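Local structure of substrate-binding protein (Synechococcus sp., 6WPN) at residues 145-150 with 259-264; 102-107 with 301-306. The protein probably binds a sugar, perhaps an oligosaccharide, in the periplasm as the solute-binding component of a transport system. All blocks are in the same frame, centred on the assembly; numbering follows the deposited sequence.

Contact 1: residues 145-150 with 259-264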
ATOM      1  N   LEU A 145      -5.523  -5.424   6.681  1.00 42.23           N
ATOM      2  CA  LEU A 145      -6.170  -6.623   7.185  1.00 42.17           C
ATOM      3  C   LEU A 145      -7.370  -6.988   6.313  1.00 42.54           C
ATOM      4  O   LEU A 145      -7.681  -6.330   5.319  1.00 44.71           O
ATOM      5  CB  LEU A 145      -6.596  -6.416   8.636  1.00 43.22           C
ATOM      6  CG  LEU A 145      -5.530  -5.854   9.579  1.00 45.56           C
ATOM      7  CD1 LEU A 145      -6.165  -5.446  10.892  1.00 37.38           C
ATOM      8  CD2 LEU A 145      -4.412  -6.860   9.801  1.00 38.34           C
ATOM      9  N   SER A 146      -8.043  -8.072   6.689  1.00 44.80           N
ATOM     10  CA  SER A 146      -9.317  -8.464   6.092  1.00 42.04           C
ATOM     11  C   SER A 146     -10.432  -8.036   7.038  1.00 35.15           C
ATOM     12  O   SER A 146     -10.582  -8.607   8.122  1.00 35.42           O
ATOM     13  CB  SER A 146      -9.374  -9.968   5.830  1.00 39.67           C
ATOM     14  OG  SER A 146      -8.473 -10.349   4.808  1.00 45.51           O
ATOM     15  N   LEU A 147     -11.179  -7.003   6.659  1.00 34.84           N
ATOM     16  CA  LEU A 147     -12.376  -6.622   7.402  1.00 34.80           C
ATOM     17  C   LEU A 147     -13.540  -7.493   6.939  1.00 34.80           C
ATOM     18  O   LEU A 147     -13.983  -7.389   5.792  1.00 34.93           O
ATOM     19  CB  LEU A 147     -12.673  -5.140   7.213  1.00 36.34           C
ATOM     20  CG  LEU A 147     -11.530  -4.207   7.621  1.00 44.07           C
ATOM     21  CD1 LEU A 147     -11.940  -2.746   7.479  1.00 39.12           C
ATOM     22  CD2 LEU A 147     -11.069  -4.500   9.040  1.00 35.41           C
ATOM     23  N   VAL A 148     -14.023  -8.373   7.814  1.00 37.48           N
ATOM     24  CA  VAL A 148     -14.996  -9.397   7.445  1.00 41.79           C
ATOM     25  C   VAL A 148     -16.355  -9.045   8.036  1.00 41.28           C
ATOM     26  O   VAL A 148     -16.483  -8.855   9.253  1.00 43.04           O
ATOM     27  CB  VAL A 148     -14.538 -10.787   7.914  1.00 40.86           C
ATOM     28  CG1 VAL A 148     -15.633 -11.811   7.698  1.00 40.14           C
ATOM     29  CG2 VAL A 148     -13.276 -11.183   7.173  1.00 41.91           C
ATOM     30  N   ASN A 149     -17.369  -8.980   7.178  1.00 36.96           N
ATOM     31  CA  ASN A 149     -18.752  -8.810   7.616  1.00 38.18           C
ATOM     32  C   ASN A 149     -19.257 -10.153   8.135  1.00 44.68           C
ATOM     33  O   ASN A 149     -19.641 -11.029   7.354  1.00 40.43           O
ATOM     34  CB  ASN A 149     -19.614  -8.294   6.471  1.00 37.55           C
ATOM     35  CG  ASN A 149     -21.021  -7.934   6.912  1.00 40.46           C
ATOM     36  OD1 ASN A 149     -21.701  -8.715   7.573  1.00 44.09           O
ATOM     37  ND2 ASN A 149     -21.465  -6.741   6.540  1.00 49.60           N
ATOM     38  N   GLY A 150     -19.269 -10.312   9.461  1.00 41.09           N
ATOM     39  CA  GLY A 150     -19.656 -11.586  10.045  1.00 36.42           C
ATOM     40  C   GLY A 150     -21.118 -11.914   9.832  1.00 40.96           C
ATOM     41  O   GLY A 150     -21.503 -13.087   9.809  1.00 39.73           O
ATOM     42  N   ALA A 259     -18.632  -8.888   1.635  1.00 42.08           N
ATOM     43  CA  ALA A 259     -18.372  -9.687   2.830  1.00 40.21           C
ATOM     44  C   ALA A 259     -16.966  -9.469   3.373  1.00 38.96           C
ATOM     45  O   ALA A 259     -16.766  -9.514   4.590  1.00 40.40           O
ATOM     46  CB  ALA A 259     -18.593 -11.171   2.537  1.00 37.17           C
ATOM     47  N   LEU A 260     -15.984  -9.239   2.506  1.00 35.60           N
ATOM     48  CA  LEU A 260     -14.609  -9.029   2.939  1.00 36.82           C
ATOM     49  C   LEU A 260     -14.059  -7.791   2.247  1.00 45.85           C
ATOM     50  O   LEU A 260     -14.160  -7.662   1.025  1.00 51.45           O
ATOM     51  CB  LEU A 260     -13.731 -10.251   2.630  1.00 35.14           C
ATOM     52  CG  LEU A 260     -12.283 -10.250   3.140  1.00 34.90           C
ATOM     53  CD1 LEU A 260     -11.796 -11.672   3.383  1.00 30.88           C
ATOM     54  CD2 LEU A 260     -11.350  -9.552   2.164  1.00 39.19           C
ATOM     55  N   LEU A 261     -13.445  -6.908   3.028  1.00 44.09           N
ATOM     56  CA  LEU A 261     -12.839  -5.680   2.529  1.00 38.59           C
ATOM     57  C   LEU A 261     -11.387  -5.642   2.980  1.00 39.02           C
ATOM     58  O   LEU A 261     -11.110  -5.680   4.182  1.00 41.22           O
ATOM     59  CB  LEU A 261     -13.597  -4.451   3.046  1.00 29.96           C
ATOM     60  CG  LEU A 261     -13.013  -3.074   2.723  1.00 38.21           C
ATOM     61  CD1 LEU A 261     -13.171  -2.725   1.247  1.00 27.82           C
ATOM     62  CD2 LEU A 261     -13.649  -2.011   3.602  1.00 31.43           C
ATOM     63  N   ALA A 262     -10.462  -5.580   2.029  1.00 44.40           N
ATOM     64  CA  ALA A 262      -9.041  -5.481   2.361  1.00 45.46           C
ATOM     65  C   ALA A 262      -8.744  -4.043   2.765  1.00 42.08           C
ATOM     66  O   ALA A 262      -8.665  -3.153   1.918  1.00 44.76           O
ATOM     67  CB  ALA A 262      -8.179  -5.918   1.183  1.00 35.48           C
ATOM     68  N   SER A 263      -8.576  -3.804   4.063  1.00 43.75           N
ATOM     69  CA  SER A 263      -8.380  -2.446   4.553  1.00 50.46           C
ATOM     70  C   SER A 263      -7.709  -2.490   5.924  1.00 56.12           C
ATOM     71  O   SER A 263      -7.615  -3.540   6.567  1.00 51.51           O
ATOM     72  CB  SER A 263      -9.712  -1.685   4.594  1.00 52.01           C
ATOM     73  OG  SER A 263      -9.539  -0.333   4.984  1.00 63.29           O
ATOM     74  N   GLY A 264      -7.222  -1.325   6.349  1.00 62.41           N
ATOM     75  CA  GLY A 264      -6.517  -1.176   7.603  1.00 61.94           C
ATOM     76  C   GLY A 264      -7.413  -0.772   8.762  1.00 52.63           C
ATOM     77  O   GLY A 264      -8.641  -0.729   8.667  1.00 55.82           O
TER

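Contact 2: residues 102-107 with 301-306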
ATOM      1  N   GLY A 102      19.031   9.170 -11.251  1.00 76.62           N
ATOM      2  CA  GLY A 102      19.892  10.091 -10.529  1.00 76.60           C
ATOM      3  C   GLY A 102      19.196  11.291  -9.923  1.00 78.92           C
ATOM      4  O   GLY A 102      19.833  12.328  -9.719  1.00 86.31           O
ATOM      5  N   GLY A 103      17.909  11.175  -9.608  1.00 85.40           N
ATOM      6  CA  GLY A 103      17.157  12.292  -9.071  1.00 88.42           C
ATOM      7  C   GLY A 103      17.100  12.419  -7.564  1.00 80.80           C
ATOM      8  O   GLY A 103      16.609  13.433  -7.061  1.00 85.88           O
ATOM      9  N   LEU A 104      17.578  11.431  -6.818  1.00 68.23           N
ATOM     10  CA  LEU A 104      17.508  11.465  -5.365  1.00 69.43           C
ATOM     11  C   LEU A 104      18.899  11.585  -4.763  1.00 70.19           C
ATOM     12  O   LEU A 104      19.853  10.963  -5.241  1.00 74.59           O
ATOM     13  CB  LEU A 104      16.815  10.212  -4.827  1.00 74.46           C
ATOM     14  CG  LEU A 104      15.377  10.039  -5.314  1.00 71.12           C
ATOM     15  CD1 LEU A 104      14.695   8.881  -4.599  1.00 71.35           C
ATOM     16  CD2 LEU A 104      14.600  11.337  -5.143  1.00 69.38           C
ATOM     17  N   THR A 105      19.001  12.374  -3.697  1.00 68.42           N
ATOM     18  CA  THR A 105      20.275  12.550  -3.020  1.00 64.95           C
ATOM     19  C   THR A 105      20.645  11.275  -2.279  1.00 66.17           C
ATOM     20  O   THR A 105      19.807  10.659  -1.615  1.00 68.49           O
ATOM     21  CB  THR A 105      20.200  13.714  -2.031  1.00 63.23           C
ATOM     22  OG1 THR A 105      19.848  14.917  -2.723  1.00 66.91           O
ATOM     23  CG2 THR A 105      21.537  13.912  -1.329  1.00 59.88           C
ATOM     24  N   ASP A 106      21.904  10.871  -2.401  1.00 71.57           N
ATOM     25  CA  ASP A 106      22.429   9.821  -1.539  1.00 65.36           C
ATOM     26  C   ASP A 106      22.587  10.394  -0.139  1.00 69.17           C
ATOM     27  O   ASP A 106      23.488  11.200   0.115  1.00 71.09           O
ATOM     28  CB  ASP A 106      23.753   9.292  -2.077  1.00 61.73           C
ATOM     29  CG  ASP A 106      24.187   8.006  -1.397  1.00 73.61           C
ATOM     30  OD1 ASP A 106      23.551   7.602  -0.401  1.00 83.22           O
ATOM     31  OD2 ASP A 106      25.164   7.390  -1.868  1.00 80.96           O
ATOM     32  N   LEU A 107      21.697   9.990   0.767  1.00 67.19           N
ATOM     33  CA  LEU A 107      21.653  10.577   2.100  1.00 67.50           C
ATOM     34  C   LEU A 107      22.791  10.093   2.990  1.00 70.50           C
ATOM     35  O   LEU A 107      23.088  10.744   3.998  1.00 71.56           O
ATOM     36  CB  LEU A 107      20.302  10.264   2.752  1.00 60.88           C
ATOM     37  CG  LEU A 107      19.072  10.608   1.904  1.00 57.03           C
ATOM     38  CD1 LEU A 107      17.801  10.158   2.589  1.00 51.78           C
ATOM     39  CD2 LEU A 107      19.026  12.099   1.614  1.00 55.89           C
ATOM     40  N   THR A 301       8.113   6.442   2.477  1.00 40.16           N
ATOM     41  CA  THR A 301       9.443   6.973   2.739  1.00 48.15           C
ATOM     42  C   THR A 301       9.488   8.462   2.426  1.00 49.96           C
ATOM     43  O   THR A 301       8.557   9.037   1.854  1.00 54.52           O
ATOM     44  CB  THR A 301      10.520   6.252   1.918  1.00 47.89           C
ATOM     45  OG1 THR A 301      10.268   6.447   0.521  1.00 55.74           O
ATOM     46  CG2 THR A 301      10.517   4.764   2.225  1.00 45.55           C
ATOM     47  N   LEU A 302      10.592   9.085   2.824  1.00 53.74           N
ATOM     48  CA  LEU A 302      10.854  10.490   2.552  1.00 54.13           C
ATOM     49  C   LEU A 302      12.200  10.594   1.853  1.00 53.06           C
ATOM     50  O   LEU A 302      13.184  10.020   2.326  1.00 60.78           O
ATOM     51  CB  LEU A 302      10.849  11.313   3.843  1.00 50.23           C
ATOM     52  CG  LEU A 302       9.494  11.376   4.548  1.00 42.57           C
ATOM     53  CD1 LEU A 302       9.585  12.244   5.790  1.00 47.47           C
ATOM     54  CD2 LEU A 302       8.404  11.875   3.603  1.00 43.53           C
ATOM     55  N   ALA A 303      12.243  11.307   0.726  1.00 48.61           N
ATOM     56  CA  ALA A 303      13.454  11.417  -0.076  1.00 43.43           C
ATOM     57  C   ALA A 303      13.799  12.883  -0.309  1.00 53.78           C
ATOM     58  O   ALA A 303      12.946  13.770  -0.207  1.00 59.65           O
ATOM     59  CB  ALA A 303      13.305  10.690  -1.418  1.00 43.35           C
ATOM     60  N   VAL A 304      15.068  13.125  -0.633  1.00 49.06           N
ATOM     61  CA  VAL A 304      15.580  14.470  -0.884  1.00 54.38           C
ATOM     62  C   VAL A 304      16.045  14.579  -2.334  1.00 56.21           C
ATOM     63  O   VAL A 304      17.075  13.992  -2.702  1.00 57.40           O
ATOM     64  CB  VAL A 304      16.721  14.818   0.087  1.00 54.69           C
ATOM     65  CG1 VAL A 304      17.219  16.242  -0.161  1.00 61.90           C
ATOM     66  CG2 VAL A 304      16.272  14.640   1.524  1.00 46.36           C
ATOM     67  N   PRO A 305      15.337  15.327  -3.180  1.00 56.70           N
ATOM     68  CA  PRO A 305      15.758  15.467  -4.581  1.00 49.81           C
ATOM     69  C   PRO A 305      17.161  16.044  -4.697  1.00 57.74           C
ATOM     70  O   PRO A 305      17.578  16.878  -3.890  1.00 64.30           O
ATOM     71  CB  PRO A 305      14.710  16.420  -5.165  1.00 48.91           C
ATOM     72  CG  PRO A 305      13.499  16.192  -4.304  1.00 51.71           C
ATOM     73  CD  PRO A 305      14.043  15.982  -2.923  1.00 54.35           C
ATOM     74  N   ARG A 306      17.900  15.575  -5.707  1.00 67.70           N
ATOM     75  CA  ARG A 306      19.268  16.049  -5.890  1.00 76.10           C
ATOM     76  C   ARG A 306      19.311  17.533  -6.228  1.00 79.55           C
ATOM     77  O   ARG A 306      20.297  18.209  -5.915  1.00 84.77           O
ATOM     78  CB  ARG A 306      19.978  15.238  -6.975  1.00 79.54           C
ATOM     79  CG  ARG A 306      20.767  14.046  -6.445  1.00 83.73           C
ATOM     80  CD  ARG A 306      21.825  13.592  -7.442  1.00 84.16           C
ATOM     81  NE  ARG A 306      22.721  14.687  -7.802  1.00 92.05           N
ATOM     82  CZ  ARG A 306      23.759  14.573  -8.625  1.00 93.60           C
ATOM     83  NH1 ARG A 306      24.048  13.405  -9.183  1.00 96.78           N
ATOM     84  NH2 ARG A 306      24.512  15.632  -8.889  1.00 90.99           N
TER

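Contact 1: residues 145-150 with 259-264
Leu-147 and Leu-261 face each other as a hydrogen-bonded pair in an antiparallel two-strand ladder, part of the sheet in one lobe of this periplasmic-binding-protein fold. Five backbone bonds hold the ladder. Leu-147 N reaches Leu-261 O at 2.8 Å and Leu-261 N returns to Leu-147 O at 2.9 Å; Leu-145 and Ser-263 form a second such pair, and Asn-149 N closes the far end on Ala-259 O at 2.7 Å. Between these rungs, CA-H groups of Ala-262, Leu-260 and Val-148 also approach carbonyl oxygens across the ladder.

Apolar contacts form on both faces. On one, Leu-147 extends CD1 over Ser-263 CB, 3.8 Å away, because CG stands beside its own backbone N (chi1 -57°); Tyr-253 of helix 246-254 packs on Leu-147 and Leu-261. On the other, Leu-260 brings CD1 to 3.8 Å from Ser-146 CB and meets Val-148 CG2 at an angle, with Tyr-171 and Ala-161 also touching Leu-260. With an alanine here both methyl branches go, and a gap would probably open beside Ser-146 CB and Val-148 CG2, which lose this apolar contact.

Two polar ends turn to other partners: Ser-146 OG bonds Pro-286 O, while Asn-149, its CG swung away from strand 260-263 by a chi1 of -173°, caps Leu-152 N with OD1 at the start of helix 150-155.

Contact 2: residues 102-107 with 301-306
Thr-105 N meets Val-304 O at 2.7 Å, nearly in line with the carbonyl bond, and Arg-306 N reaches Gly-103 O at 2.8 Å, so that Leu-104 and Pro-305 are joined by a single backbone bridge. Pro-305 CA also directs its C-H at Gly-103 O. The hydroxyl of Thr-105 adds a second grip on Val-304 O: OG1 donates over 2.9 Å from above the carbonyl plane. With OG1 beside its own backbone N (chi1 -59°), both donors of this threonine converge on the one oxygen, and the OG1 bond restrains the rotation of the side chain.

The bridge ties the loop after helix 92-99 to residues 303-306, at and just beyond strand 295-303, within the solute-binding-protein fold. Gly-102, with positive phi, is the C-prime residue of the Schellman motif that ends this helix, and Ala-303 continues the sheet through backbone bonding to Val-88 of strand 87-90.

Leucines of the loop close over Ala-303 and Val-304. Leu-104 places CD1 3.9 Å from Ala-303 CB, its other methyl almost as near, while Leu-107 lays CD2 against Val-304 CG2 at 3.7 Å, the two side chains meeting at a slant. Ala-314 and Val-315 of helix 311-321 back Val-304 and Leu-107, respectively. At the exposed margin Arg-306 runs alongside the loop backbone, its CG 3.4 Å from Leu-104 O and its CD 3.3 Å from Gly-102 O; the chain, bent at chi3 (56°), then carries the guanidinium outward, away from the oxygen of Gly-102.

Contacts 1 and 2 lie on opposite sides of the chain's centre, with their own centres 36 Å apart and their nearest atoms about 17 Å apart, so neither touches the other. They are connected through a sheet: strand 137-149, which supplies 145-149 to contact 1, is an antiparallel neighbour of strand 295-303, which leads into the touching residues 303-306 of contact 2. In chain order the segments run 102-107, 145-150, 259-264 and 301-306, which nests contact 1 inside the loop closed by contact 2. Such repeated crossing of the chain between two lobes is consistent with the solute-binding-protein fold, in which the ligand is held between them.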